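Local coordinates for major capsid protein (Human herpesvirus 1, PDB 1NO7) that serves as the main building block of the icosahedral herpesvirus capsid, forming its hexons and pentons, and is represented here by its large upper domain, at residues A96-V101 with Q122-V127; A280-L285 with D480-A485; D303-A308 with L459-P464. All coordinates share one frame; numbering follows the deposited sequence.

Contact 1 (A96-V101 with Q122-V127); sequences AFDFFV and QATWRV
Arg-126 NH2 is gripped by two carboxylates. It donates to Asp-98 OD1 at 3.1 Å and also forms a salt bridge with Glu-92 OE2. Arg-126 NE adds a second bond to the same aspartate, to OD2 of Asp-98 at 3.2 Å, which makes the grip side-on. The carboxylate and guanidinium planes stand 88° apart. Both oxygens of Asp-98 are therefore met from above the carboxylate plane, although OD2 itself lies close to the guanidinium plane. NH1 of Arg-126 is bonded to Pro-95 O, so all three nitrogens have partners and the rotation of the head is fixed. The positive charge would tend to keep Asp-98 ionised.

Strands 98-100 and 122-124 form a two-stranded antiparallel sheet. The chain between them is long and holds no helix or strand. Asp-98 with Thr-124 and Phe-100 with Gln-122 are the hydrogen-bonded pairs. Phe-99 with Ala-123 is a non-hydrogen-bonded pair. Between Asp-98 and Thr-124, Thr-124 N donates to Asp-98 O at 2.7 Å.

Phe-100 and Thr-124 share a sheet face. The Phe-100 ring is set between its backbone N and carbonyl carbon (chi1 54°), and this carries it over the partner strand. Gln-122 O lies above the centre of the ring, and Thr-124 CG2 meets its edge at CE2, 3.5 Å from that atom. Tyr-548 stacks on the same ring. Thr-124 OG1 is bonded to Arg-553 NH2.

Phe-99 lies on the other face, where its CD2 touches the methyl of Ala-123. Beyond the strands, Trp-125 turns an edge toward the face of Phe-97. Their ring centroids are 5.2 Å apart, counting the five-membered ring of Trp-125, and the planes are at 54°.

Contact 2 (A280-L285 with D480-A485); sequences ALLPPL and DGALHA
Leu-285 meets Leu-483 side by side, and the two side chains point the same way. The touching branch of Leu-285 is CD2, which lies 3.4 Å from Leu-483 CB. CG of Leu-285 is anti to the carbonyl carbon (chi1 -62°), and this brings the branch back toward the strand although CB starts off away from it. The two backbones form a single bridge here. Leu-483 N donates to Pro-284 O at 2.5 Å, with an N-H...O angle of 155°. Leu-285 CA in turn approaches Leu-483 O at 3.2 Å, as a CA-H...O contact. Leu-483 is also backbone-bonded to Val-286, just beyond.

Ala-482 is the third main residue. Its methyl points toward 280-285 and fits between Leu-282 CD1 and the carbonyl of Pro-284. The other edge of strand 478-483 is already occupied, since Ala-482 pairs with Leu-458 there.

The contact thus seats an irregular segment against an edge strand of a three-stranded antiparallel sheet. Tyr-363 and Tyr-364 of helix 353-371 cover Pro-284, and Leu-508 and Val-510 pack on Leu-483.

All the touching residues are buried, and their side chains are mostly apolar. Pro-283 and Pro-284 have no N-H to give. As hydrogen-bonding partners their backbones have only carbonyls, which is consistent with a single bridge rather than continued strand pairing.

Contact 3 (D303-A308 with L459-P464); sequences DCRVSA and LCSAAP
Val-306 and Cys-460 pack on the tighter, apolar side of this contact. Both valine methyls face the Cys-460 methylene. CG2 of Val-306 is the nearer, at 3.9 Å from CB of Cys-460. With CG1 anti to the backbone N (chi1 -173°), CG2 falls beside that N, and both branches approach the cysteine CB from the same side. Cys-304 SG continues the packing more loosely, 4.2 Å from Ala-462 CB. Arg-295 of helix 290-296 touches Cys-304, Val-306 and Cys-460 and so covers this side.

The backbones run antiparallel. Ser-307 and Leu-459 form a hydrogen-bonded pair, with Ser-307 N to Leu-459 O at 2.8 Å and Leu-459 N to Ser-307 O at 3.2 Å. The second bond is nearly straight at its hydrogen, 174°. Farther along, Arg-305 N donates to Ser-461 O at 3.0 Å, from above the carbonyl plane.

Segment 303-308 thus supplies one outer strand, 307-308, of a three-stranded antiparallel sheet. Strand 457-462 is the central one. Its far edge bonds to strand 478-483, for instance Ala-462 to Ile-478.

On the other side Pro-44 covers the paired end, at Ser-307 and Leu-459. The contact is looser and more polar around Arg-305 and Asp-303. Arg-305 is exposed. Its CB passes Ser-461 OG at 3.6 Å, but the extended chain then carries the guanidinium away from strand 457-462. Ser-461 OG gives only a weak bond to Arg-305 O, at 3.4 Å. Its stronger partner is Arg-477 NH1. NH2 of Arg-477 forms a salt bridge with Asp-303 OD1, although the position of that oxygen is less certain. At Asp-303 the segments meet chiefly through backbone, where the carbonyl O of Asp-303 lies 3.2 Å from Ala-462 CA in a CA-H...O contact.

Overall arrangement
Contacts 2 and 3 belong to one sheet. Strand 457-462 of contact 3 and strand 478-483 of contact 2 are neighbours in it, and Cys-460 N probably bonds to Asp-480 O. Their centres are about 11 Å apart. The centre of contact 2 lies about 8 Å from the chain centre, and its touching residues are all buried. Its side-chain contacts are apolar, with one backbone hydrogen bond. Contact 3, centred about 18 Å out, is partly buried, has one exposed arginine and relies more on backbone bonds. Contact 1, a separate two-stranded sheet centred about 26 Å out, is also partly buried and adds a salt bridge and an aromatic pair. It meets contact 3 where Trp-125 packs on Pro-464, but does not touch contact 2.

Contact 1 (A96-V101 with Q122-V127)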
loop_
_atom_site.group_PDB
_atom_site.type_symbol
_atom_site.label_atom_id
_atom_site.label_comp_id
_atom_site.label_asym_id
_atom_site.label_seq_id
_atom_site.Cartn_x
_atom_site.Cartn_y
_atom_site.Cartn_z
ATOM N N ALA A 96 -20.952 15.383 10.787
ATOM C CA ALA A 96 -19.684 15.021 11.392
ATOM C C ALA A 96 -19.655 13.607 11.969
ATOM O O ALA A 96 -18.679 13.232 12.616
ATOM C CB ALA A 96 -19.321 16.021 12.470
ATOM N N PHE A 97 -20.695 12.807 11.761
ATOM C CA PHE A 97 -20.654 11.458 12.319
ATOM C C PHE A 97 -21.257 10.379 11.455
ATOM O O PHE A 97 -21.897 10.654 10.444
ATOM C CB PHE A 97 -21.347 11.418 13.678
ATOM C CG PHE A 97 -20.633 12.188 14.741
ATOM C CD1 PHE A 97 -20.563 13.577 14.685
ATOM C CD2 PHE A 97 -19.994 11.524 15.778
ATOM C CE1 PHE A 97 -19.852 14.305 15.651
ATOM C CE2 PHE A 97 -19.271 12.241 16.766
ATOM C CZ PHE A 97 -19.201 13.634 16.698
ATOM N N ASP A 98 -21.036 9.136 11.871
ATOM C CA ASP A 98 -21.584 7.978 11.179
ATOM C C ASP A 98 -22.316 7.167 12.248
ATOM O O ASP A 98 -21.720 6.763 13.258
ATOM C CB ASP A 98 -20.471 7.137 10.542
ATOM C CG ASP A 98 -20.381 7.324 9.031
ATOM O OD1 ASP A 98 -21.436 7.257 8.361
ATOM O OD2 ASP A 98 -19.258 7.520 8.509
ATOM N N PHE A 99 -23.615 6.957 12.040
ATOM C CA PHE A 99 -24.429 6.202 12.994
ATOM C C PHE A 99 -24.775 4.872 12.371
ATOM O O PHE A 99 -25.331 4.822 11.270
ATOM C CB PHE A 99 -25.714 6.973 13.332
ATOM C CG PHE A 99 -25.454 8.365 13.837
ATOM C CD1 PHE A 99 -25.125 9.395 12.942
ATOM C CD2 PHE A 99 -25.422 8.621 15.210
ATOM C CE1 PHE A 99 -24.757 10.659 13.414
ATOM C CE2 PHE A 99 -25.057 9.873 15.695
ATOM C CZ PHE A 99 -24.721 10.898 14.803
ATOM N N PHE A 100 -24.454 3.794 13.074
ATOM C CA PHE A 100 -24.713 2.466 12.543
ATOM C C PHE A 100 -25.112 1.496 13.639
ATOM O O PHE A 100 -24.914 1.758 14.836
ATOM C CB PHE A 100 -23.454 1.955 11.844
ATOM C CG PHE A 100 -22.227 1.990 12.721
ATOM C CD1 PHE A 100 -22.023 1.015 13.699
ATOM C CD2 PHE A 100 -21.319 3.048 12.631
ATOM C CE1 PHE A 100 -20.933 1.100 14.580
ATOM C CE2 PHE A 100 -20.223 3.146 13.508
ATOM C CZ PHE A 100 -20.031 2.175 14.483
ATOM N N VAL A 101 -25.669 0.367 13.210
ATOM C CA VAL A 101 -26.107 -0.683 14.119
ATOM C C VAL A 101 -24.877 -1.305 14.776
ATOM O O VAL A 101 -24.277 -2.247 14.240
ATOM C CB VAL A 101 -26.869 -1.793 13.358
ATOM C CG1 VAL A 101 -27.589 -2.698 14.345
ATOM C CG2 VAL A 101 -27.837 -1.178 12.361
ATOM N N GLN A 122 -24.314 2.433 17.599
ATOM C CA GLN A 122 -23.182 3.294 17.891
ATOM C C GLN A 122 -22.989 4.331 16.802
ATOM O O GLN A 122 -23.620 4.287 15.736
ATOM C CB GLN A 122 -21.906 2.460 18.018
ATOM C CG GLN A 122 -22.111 1.100 18.634
ATOM C CD GLN A 122 -20.828 0.302 18.680
ATOM O OE1 GLN A 122 -20.820 -0.885 19.014
ATOM N NE2 GLN A 122 -19.718 0.957 18.352
ATOM N N ALA A 123 -22.097 5.267 17.083
ATOM C CA ALA A 123 -21.791 6.315 16.136
ATOM C C ALA A 123 -20.298 6.601 16.188
ATOM O O ALA A 123 -19.687 6.658 17.274
ATOM C CB ALA A 123 -22.569 7.557 16.469
ATOM N N THR A 124 -19.720 6.775 15.003
ATOM C CA THR A 124 -18.299 7.040 14.862
ATOM C C THR A 124 -18.098 8.396 14.194
ATOM O O THR A 124 -18.924 8.832 13.389
ATOM C CB THR A 124 -17.637 5.951 14.013
ATOM O OG1 THR A 124 -16.254 6.253 13.846
ATOM C CG2 THR A 124 -18.276 5.895 12.641
ATOM N N TRP A 125 -16.990 9.051 14.526
ATOM C CA TRP A 125 -16.689 10.373 13.986
ATOM C C TRP A 125 -16.056 10.430 12.592
ATOM O O TRP A 125 -14.836 10.316 12.483
ATOM C CB TRP A 125 -15.768 11.127 14.958
ATOM C CG TRP A 125 -15.389 12.456 14.422
ATOM C CD1 TRP A 125 -16.244 13.390 13.931
ATOM C CD2 TRP A 125 -14.071 13.000 14.272
ATOM N NE1 TRP A 125 -15.550 14.487 13.476
ATOM C CE2 TRP A 125 -14.211 14.277 13.672
ATOM C CE3 TRP A 125 -12.788 12.539 14.579
ATOM C CZ2 TRP A 125 -13.112 15.101 13.372
ATOM C CZ3 TRP A 125 -11.687 13.362 14.280
ATOM C CH2 TRP A 125 -11.865 14.629 13.680
ATOM N N ARG A 126 -16.846 10.610 11.532
ATOM C CA ARG A 126 -16.262 10.725 10.181
ATOM C C ARG A 126 -15.107 11.684 10.371
ATOM O O ARG A 126 -15.303 12.795 10.863
ATOM C CB ARG A 126 -17.257 11.343 9.217
ATOM C CG ARG A 126 -18.408 10.444 8.891
ATOM C CD ARG A 126 -19.548 11.214 8.280
ATOM N NE ARG A 126 -20.630 10.318 7.896
ATOM C CZ ARG A 126 -21.863 10.718 7.604
ATOM N NH1 ARG A 126 -22.174 12.008 7.658
ATOM N NH2 ARG A 126 -22.784 9.827 7.254
ATOM N N VAL A 127 -13.906 11.285 9.979
ATOM C CA VAL A 127 -12.767 12.155 10.241
ATOM C C VAL A 127 -12.476 13.177 9.164
ATOM O O VAL A 127 -12.447 14.387 9.429
ATOM C CB VAL A 127 -11.482 11.343 10.479
ATOM C CG1 VAL A 127 -10.307 12.286 10.667
ATOM C CG2 VAL A 127 -11.645 10.464 11.693
#

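Contact 2 (A280-L285 with D480-A485)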
loop_
_atom_site.group_PDB
_atom_site.type_symbol
_atom_site.label_atom_id
_atom_site.label_comp_id
_atom_site.label_asym_id
_atom_site.label_seq_id
_atom_site.Cartn_x
_atom_site.Cartn_y
_atom_site.Cartn_z
ATOM N N ALA A 280 -0.552 9.896 13.178
ATOM C CA ALA A 280 -1.352 8.851 13.821
ATOM C C ALA A 280 -1.737 7.758 12.825
ATOM O O ALA A 280 -2.044 6.625 13.215
ATOM C CB ALA A 280 -2.602 9.462 14.434
ATOM N N LEU A 281 -1.719 8.106 11.541
ATOM C CA LEU A 281 -2.075 7.162 10.489
ATOM C C LEU A 281 -0.825 6.699 9.760
ATOM O O LEU A 281 -0.133 7.501 9.122
ATOM C CB LEU A 281 -3.009 7.825 9.475
ATOM C CG LEU A 281 -3.879 6.971 8.529
ATOM C CD1 LEU A 281 -4.244 7.845 7.323
ATOM C CD2 LEU A 281 -3.149 5.704 8.057
ATOM N N LEU A 282 -0.518 5.412 9.848
ATOM C CA LEU A 282 0.649 4.937 9.141
ATOM C C LEU A 282 0.120 4.375 7.840
ATOM O O LEU A 282 -0.966 3.783 7.797
ATOM C CB LEU A 282 1.416 3.895 9.967
ATOM C CG LEU A 282 0.637 2.764 10.627
ATOM C CD1 LEU A 282 0.591 1.577 9.677
ATOM C CD2 LEU A 282 1.317 2.366 11.924
ATOM N N PRO A 283 0.870 4.594 6.748
ATOM C CA PRO A 283 0.501 4.129 5.411
ATOM C C PRO A 283 0.183 2.653 5.402
ATOM O O PRO A 283 0.624 1.905 6.270
ATOM C CB PRO A 283 1.715 4.498 4.561
ATOM C CG PRO A 283 2.844 4.471 5.545
ATOM C CD PRO A 283 2.250 5.115 6.767
ATOM N N PRO A 284 -0.587 2.214 4.407
ATOM C CA PRO A 284 -1.003 0.820 4.254
ATOM C C PRO A 284 0.139 -0.180 4.263
ATOM O O PRO A 284 0.039 -1.188 4.957
ATOM C CB PRO A 284 -1.752 0.834 2.932
ATOM C CG PRO A 284 -0.976 1.879 2.142
ATOM C CD PRO A 284 -0.802 2.969 3.160
ATOM N N LEU A 285 1.213 0.121 3.526
ATOM C CA LEU A 285 2.381 -0.766 3.422
ATOM C C LEU A 285 3.652 -0.155 4.010
ATOM O O LEU A 285 4.087 0.925 3.597
ATOM C CB LEU A 285 2.597 -1.123 1.952
ATOM C CG LEU A 285 1.392 -1.885 1.376
ATOM C CD1 LEU A 285 1.537 -2.163 -0.130
ATOM C CD2 LEU A 285 1.266 -3.201 2.157
ATOM N N ASP A 480 -7.279 1.335 11.959
ATOM C CA ASP A 480 -6.629 1.333 10.661
ATOM C C ASP A 480 -5.684 0.141 10.516
ATOM O O ASP A 480 -4.943 -0.206 11.443
ATOM C CB ASP A 480 -5.867 2.647 10.472
ATOM C CG ASP A 480 -6.767 3.867 10.591
ATOM O OD1 ASP A 480 -7.679 4.025 9.743
ATOM O OD2 ASP A 480 -6.562 4.664 11.535
ATOM N N GLY A 481 -5.734 -0.491 9.346
ATOM C CA GLY A 481 -4.874 -1.628 9.080
ATOM C C GLY A 481 -3.638 -1.215 8.294
ATOM O O GLY A 481 -3.472 -0.042 7.932
ATOM N N ALA A 482 -2.764 -2.181 8.032
ATOM C CA ALA A 482 -1.539 -1.939 7.280
ATOM C C ALA A 482 -0.680 -3.203 7.271
ATOM O O ALA A 482 -0.767 -4.034 8.177
ATOM C CB ALA A 482 -0.750 -0.768 7.893
ATOM N N LEU A 483 0.136 -3.351 6.232
ATOM C CA LEU A 483 1.021 -4.498 6.111
ATOM C C LEU A 483 2.475 -4.074 6.204
ATOM O O LEU A 483 2.884 -3.058 5.610
ATOM C CB LEU A 483 0.774 -5.218 4.795
ATOM C CG LEU A 483 -0.627 -5.815 4.800
ATOM C CD1 LEU A 483 -0.872 -6.577 3.513
ATOM C CD2 LEU A 483 -0.785 -6.715 6.032
ATOM N N HIS A 484 3.243 -4.848 6.968
ATOM C CA HIS A 484 4.657 -4.582 7.153
ATOM C C HIS A 484 5.368 -4.898 5.847
ATOM O O HIS A 484 5.576 -4.028 5.003
ATOM C CB HIS A 484 5.211 -5.456 8.266
ATOM C CG HIS A 484 6.639 -5.166 8.588
ATOM N ND1 HIS A 484 7.105 -3.885 8.790
ATOM C CD2 HIS A 484 7.697 -5.988 8.772
ATOM C CE1 HIS A 484 8.390 -3.929 9.090
ATOM N NE2 HIS A 484 8.774 -5.194 9.086
ATOM N N ALA A 485 5.736 -6.153 5.660
ATOM C CA ALA A 485 6.400 -6.512 4.424
ATOM C C ALA A 485 5.334 -6.926 3.418
ATOM O O ALA A 485 5.067 -8.115 3.247
ATOM C CB ALA A 485 7.361 -7.657 4.667
#

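Contact 3 (D303-A308 with L459-P464)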
loop_
_atom_site.group_PDB
_atom_site.type_symbol
_atom_site.label_atom_id
_atom_site.label_comp_id
_atom_site.label_asym_id
_atom_site.label_seq_id
_atom_site.Cartn_x
_atom_site.Cartn_y
_atom_site.Cartn_z
ATOM N N ASP A 303 -3.923 7.868 22.735
ATOM C CA ASP A 303 -3.971 6.508 23.214
ATOM C C ASP A 303 -3.846 5.632 21.991
ATOM O O ASP A 303 -4.844 5.161 21.453
ATOM C CB ASP A 303 -5.264 6.181 23.945
ATOM C CG ASP A 303 -5.227 4.796 24.564
ATOM O OD1 ASP A 303 -5.003 3.826 23.810
ATOM O OD2 ASP A 303 -5.403 4.670 25.797
ATOM N N CYS A 304 -2.610 5.438 21.544
ATOM C CA CYS A 304 -2.339 4.616 20.375
ATOM C C CYS A 304 -2.147 3.161 20.780
ATOM O O CYS A 304 -1.591 2.865 21.837
ATOM C CB CYS A 304 -1.088 5.117 19.657
ATOM S SG CYS A 304 -1.165 6.860 19.183
ATOM N N ARG A 305 -2.625 2.257 19.937
ATOM C CA ARG A 305 -2.502 0.830 20.190
ATOM C C ARG A 305 -2.182 0.124 18.884
ATOM O O ARG A 305 -3.029 0.047 17.988
ATOM C CB ARG A 305 -3.802 0.264 20.764
ATOM C CG ARG A 305 -4.163 0.789 22.133
ATOM C CD ARG A 305 -5.151 -0.142 22.822
ATOM N NE ARG A 305 -5.387 0.248 24.209
ATOM C CZ ARG A 305 -6.135 1.282 24.578
ATOM N NH1 ARG A 305 -6.731 2.029 23.657
ATOM N NH2 ARG A 305 -6.278 1.576 25.864
ATOM N N VAL A 306 -0.959 -0.382 18.770
ATOM C CA VAL A 306 -0.558 -1.094 17.562
ATOM C C VAL A 306 -0.396 -2.566 17.906
ATOM O O VAL A 306 0.254 -2.905 18.896
ATOM C CB VAL A 306 0.782 -0.573 17.015
ATOM C CG1 VAL A 306 1.065 -1.214 15.668
ATOM C CG2 VAL A 306 0.751 0.944 16.897
ATOM N N SER A 307 -1.003 -3.431 17.098
ATOM C CA SER A 307 -0.905 -4.872 17.309
ATOM C C SER A 307 -0.232 -5.543 16.114
ATOM O O SER A 307 -0.806 -5.614 15.019
ATOM C CB SER A 307 -2.284 -5.487 17.512
ATOM O OG SER A 307 -2.172 -6.892 17.662
ATOM N N ALA A 308 0.986 -6.033 16.329
ATOM C CA ALA A 308 1.747 -6.687 15.271
ATOM C C ALA A 308 1.408 -8.176 15.194
ATOM O O ALA A 308 1.831 -8.977 16.032
ATOM C CB ALA A 308 3.243 -6.486 15.514
ATOM N N LEU A 459 -2.463 -3.878 12.879
ATOM C CA LEU A 459 -3.724 -3.234 13.261
ATOM C C LEU A 459 -3.412 -2.179 14.317
ATOM O O LEU A 459 -3.090 -2.511 15.460
ATOM C CB LEU A 459 -4.715 -4.245 13.850
ATOM C CG LEU A 459 -6.004 -3.580 14.369
ATOM C CD1 LEU A 459 -6.774 -2.992 13.172
ATOM C CD2 LEU A 459 -6.881 -4.595 15.121
ATOM N N CYS A 460 -3.491 -0.911 13.936
ATOM C CA CYS A 460 -3.212 0.162 14.887
ATOM C C CYS A 460 -4.495 0.947 15.207
ATOM O O CYS A 460 -5.535 0.713 14.580
ATOM C CB CYS A 460 -2.122 1.079 14.321
ATOM S SG CYS A 460 -2.298 1.407 12.548
ATOM N N SER A 461 -4.437 1.857 16.181
ATOM C CA SER A 461 -5.628 2.630 16.544
ATOM C C SER A 461 -5.409 3.743 17.557
ATOM O O SER A 461 -4.336 3.866 18.142
ATOM C CB SER A 461 -6.691 1.701 17.107
ATOM O OG SER A 461 -6.262 1.130 18.332
ATOM N N ALA A 462 -6.469 4.517 17.791
ATOM C CA ALA A 462 -6.438 5.629 18.741
ATOM C C ALA A 462 -7.733 6.455 18.746
ATOM O O ALA A 462 -8.580 6.342 17.843
ATOM C CB ALA A 462 -5.249 6.548 18.440
ATOM N N ALA A 463 -7.879 7.274 19.785
ATOM C CA ALA A 463 -9.025 8.155 19.916
ATOM C C ALA A 463 -8.639 9.401 19.127
ATOM O O ALA A 463 -7.455 9.697 18.955
ATOM C CB ALA A 463 -9.266 8.500 21.372
ATOM N N PRO A 464 -9.635 10.141 18.631
ATOM C CA PRO A 464 -9.483 11.373 17.839
ATOM C C PRO A 464 -8.565 12.467 18.426
ATOM O O PRO A 464 -8.316 12.498 19.631
ATOM C CB PRO A 464 -10.924 11.844 17.688
ATOM C CG PRO A 464 -11.689 10.528 17.651
ATOM C CD PRO A 464 -11.055 9.776 18.781
#